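PDB 3G7Q: valine-pyruvate aminotransferase from Salmonella typhimurium, which catalyses the pyridoxal 5'-phosphate-dependent transfer of an amino group between valine and pyruvate, and takes part in the biosynthesis of alanine. Local coordinates for residues G182-S187 with H212-V217. Numbering follows the deposited sequence.
Sequences GMICVS and HNIPLV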
ATOM      1  N   GLY A 182      -3.044 -13.825  20.933  1.00 33.03           N
ATOM      2  CA  GLY A 182      -1.997 -12.853  20.649  1.00 32.65           C
ATOM      3  C   GLY A 182      -2.463 -11.405  20.745  1.00 31.93           C
ATOM      4  O   GLY A 182      -1.669 -10.523  21.039  1.00 31.76           O
HETATM    5  N   MSE A 183      -3.741 -11.170  20.472  1.00 33.04           N
HETATM    6  CA  MSE A 183      -4.324  -9.835  20.524  1.00 34.71           C
HETATM    7  C   MSE A 183      -5.829  -9.925  20.531  1.00 33.45           C
HETATM    8  O   MSE A 183      -6.404 -10.921  20.082  1.00 32.84           O
HETATM    9  CB  MSE A 183      -3.869  -8.968  19.340  1.00 36.92           C
HETATM   10  CG  MSE A 183      -3.956  -9.614  17.978  1.00 40.50           C
HETATM   11 SE   MSE A 183      -3.526  -8.317  16.528  0.75 37.11          SE
HETATM   12  CE  MSE A 183      -5.064  -7.721  16.266  1.00 40.65           C
ATOM     13  N   ILE A 184      -6.447  -8.860  21.039  1.00 32.73           N
ATOM     14  CA  ILE A 184      -7.891  -8.737  21.125  1.00 32.29           C
ATOM     15  C   ILE A 184      -8.246  -7.610  20.162  1.00 32.74           C
ATOM     16  O   ILE A 184      -7.655  -6.538  20.232  1.00 32.42           O
ATOM     17  CB  ILE A 184      -8.336  -8.392  22.540  1.00 33.56           C
ATOM     18  CG1 ILE A 184      -7.848  -9.469  23.523  1.00 34.20           C
ATOM     19  CG2 ILE A 184      -9.851  -8.221  22.580  1.00 33.20           C
ATOM     20  CD1 ILE A 184      -8.246  -9.245  25.007  1.00 32.91           C
ATOM     21  N   CYS A 185      -9.205  -7.854  19.279  0.50 31.62           N
ATOM     22  CA  CYS A 185      -9.532  -6.881  18.249  0.50 31.87           C
ATOM     23  C   CYS A 185     -11.015  -6.536  18.195  0.50 30.91           C
ATOM     24  O   CYS A 185     -11.848  -7.425  18.109  0.50 31.53           O
ATOM     25  CB  CYS A 185      -9.090  -7.446  16.907  0.50 32.28           C
ATOM     26  SG  CYS A 185      -9.185  -6.263  15.575  0.50 34.16           S
ATOM     27  N   VAL A 186     -11.333  -5.242  18.235  1.00 29.93           N
ATOM     28  CA  VAL A 186     -12.703  -4.756  18.157  1.00 31.96           C
ATOM     29  C   VAL A 186     -12.703  -3.517  17.257  1.00 34.14           C
ATOM     30  O   VAL A 186     -11.659  -2.947  16.971  1.00 33.02           O
ATOM     31  CB  VAL A 186     -13.293  -4.377  19.529  1.00 32.96           C
ATOM     32  CG1 VAL A 186     -13.384  -5.563  20.438  1.00 34.50           C
ATOM     33  CG2 VAL A 186     -12.475  -3.257  20.183  1.00 32.49           C
ATOM     34  N   SER A 187     -13.866  -3.132  16.766  1.00 36.58           N
ATOM     35  CA  SER A 187     -14.012  -1.891  15.994  1.00 35.75           C
ATOM     36  C   SER A 187     -15.045  -1.077  16.759  1.00 36.54           C
ATOM     37  O   SER A 187     -15.817  -1.648  17.547  1.00 35.33           O
ATOM     38  CB  SER A 187     -14.444  -2.159  14.558  1.00 38.37           C
ATOM     39  OG  SER A 187     -15.649  -2.920  14.544  1.00 39.68           O
ATOM     40  N   HIS A 212      -3.605 -10.081  30.522  1.00 36.27           N
ATOM     41  CA  HIS A 212      -2.977 -11.118  29.701  1.00 35.69           C
ATOM     42  C   HIS A 212      -1.747 -10.643  28.926  1.00 35.10           C
ATOM     43  O   HIS A 212      -1.182 -11.411  28.161  1.00 37.15           O
ATOM     44  CB  HIS A 212      -4.011 -11.729  28.763  1.00 36.73           C
ATOM     45  CG  HIS A 212      -5.023 -12.575  29.470  1.00 39.58           C
ATOM     46  ND1 HIS A 212      -4.873 -13.935  29.619  1.00 44.05           N
ATOM     47  CD2 HIS A 212      -6.176 -12.254  30.102  1.00 40.93           C
ATOM     48  CE1 HIS A 212      -5.900 -14.417  30.294  1.00 47.55           C
ATOM     49  NE2 HIS A 212      -6.706 -13.418  30.599  1.00 42.09           N
ATOM     50  N   ASN A 213      -1.311  -9.405  29.153  1.00 34.82           N
ATOM     51  CA  ASN A 213      -0.157  -8.830  28.470  1.00 35.09           C
ATOM     52  C   ASN A 213      -0.238  -8.921  26.948  1.00 34.75           C
ATOM     53  O   ASN A 213       0.734  -9.284  26.282  1.00 33.38           O
ATOM     54  CB  ASN A 213       1.132  -9.475  28.994  1.00 37.46           C
ATOM     55  CG  ASN A 213       1.302  -9.256  30.476  1.00 46.21           C
ATOM     56  OD1 ASN A 213       1.260  -8.115  30.946  1.00 54.77           O
ATOM     57  ND2 ASN A 213       1.479 -10.341  31.228  1.00 56.70           N
ATOM     58  N   ILE A 214      -1.412  -8.597  26.411  1.00 32.48           N
ATOM     59  CA  ILE A 214      -1.622  -8.574  24.967  1.00 32.98           C
ATOM     60  C   ILE A 214      -2.329  -7.271  24.628  1.00 34.80           C
ATOM     61  O   ILE A 214      -3.040  -6.724  25.476  1.00 31.58           O
ATOM     62  CB  ILE A 214      -2.434  -9.780  24.469  1.00 33.46           C
ATOM     63  CG1 ILE A 214      -3.808  -9.842  25.143  1.00 31.88           C
ATOM     64  CG2 ILE A 214      -1.640 -11.083  24.694  1.00 33.57           C
ATOM     65  CD1 ILE A 214      -4.643 -10.985  24.664  1.00 33.31           C
ATOM     66  N   PRO A 215      -2.111  -6.757  23.403  1.00 34.80           N
ATOM     67  CA  PRO A 215      -2.746  -5.492  23.038  1.00 35.09           C
ATOM     68  C   PRO A 215      -4.237  -5.572  22.780  1.00 32.57           C
ATOM     69  O   PRO A 215      -4.751  -6.618  22.357  1.00 33.49           O
ATOM     70  CB  PRO A 215      -2.077  -5.128  21.707  1.00 33.75           C
ATOM     71  CG  PRO A 215      -1.610  -6.441  21.138  1.00 38.47           C
ATOM     72  CD  PRO A 215      -1.264  -7.295  22.319  1.00 34.75           C
ATOM     73  N   LEU A 216      -4.910  -4.453  23.015  1.00 31.69           N
ATOM     74  CA  LEU A 216      -6.312  -4.292  22.640  1.00 29.45           C
ATOM     75  C   LEU A 216      -6.296  -3.398  21.423  1.00 30.55           C
ATOM     76  O   LEU A 216      -5.885  -2.258  21.513  1.00 32.08           O
ATOM     77  CB  LEU A 216      -7.128  -3.635  23.740  1.00 29.54           C
ATOM     78  CG  LEU A 216      -8.582  -3.286  23.412  1.00 31.20           C
ATOM     79  CD1 LEU A 216      -9.352  -4.517  22.907  1.00 28.96           C
ATOM     80  CD2 LEU A 216      -9.267  -2.609  24.646  1.00 26.74           C
ATOM     81  N   VAL A 217      -6.735  -3.933  20.287  1.00 31.43           N
ATOM     82  CA  VAL A 217      -6.701  -3.219  19.028  1.00 31.19           C
ATOM     83  C   VAL A 217      -8.108  -2.715  18.753  1.00 30.39           C
ATOM     84  O   VAL A 217      -9.060  -3.501  18.790  1.00 31.47           O
ATOM     85  CB  VAL A 217      -6.208  -4.145  17.885  1.00 30.68           C
ATOM     86  CG1 VAL A 217      -6.097  -3.370  16.585  1.00 33.10           C
ATOM     87  CG2 VAL A 217      -4.846  -4.768  18.242  1.00 32.01           C
TER
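Ile184 and Val217 lie at the heart of a parallel strand pairing, where Ile184 uses both its N-H and its C=O: Ile184 N donates to Pro215 O at 3.1 Å, and Ile184 O accepts from Val217 N at 2.8 Å. Val186 N then reaches Val217 O at 2.9 Å. All three bonds are close to straight, with N-H...O angles of 168° to 175°. Between them run weaker C-H...O contacts, from Cys185 CA to Val217 O and from Leu216 CA to Ile184 O. On the face carrying Met183, Cys185 and Val217, Met183 (selenomethionine), bent at chi3 (-89°), brings Met183 CE to 3.6 Å from Val217 CG2; Phe111, Leu114 and Phe115 of helix 107-118 pack over this face. On the other, Ile184 spreads its two branches: Ile184 CG2 meets Leu216 CD1 at 3.8 Å, while Ile184 CG1 lies 3.7 Å from Ile214 CD1, the two isoleucine side chains crossing at about a right angle. Leu205 and Ala209 of helix 199-211 pack there. The contact is looser at the helix exit, where Asn213 closes a Schellman motif and is exposed and Ile214 is partly so; here Gly182 O is met by carbon, Pro215 CD at 3.5 Å, and Pro215 has no N-H to give. Strands 181-187 and 216-219, the latter reached through the loop after helix 199-211, are thus neighbours in a beta-alpha-beta unit of the large mixed sheet of this aminotransferase, held by three main-chain hydrogen bonds that satisfy buried polar groups while apolar side chains cover both faces.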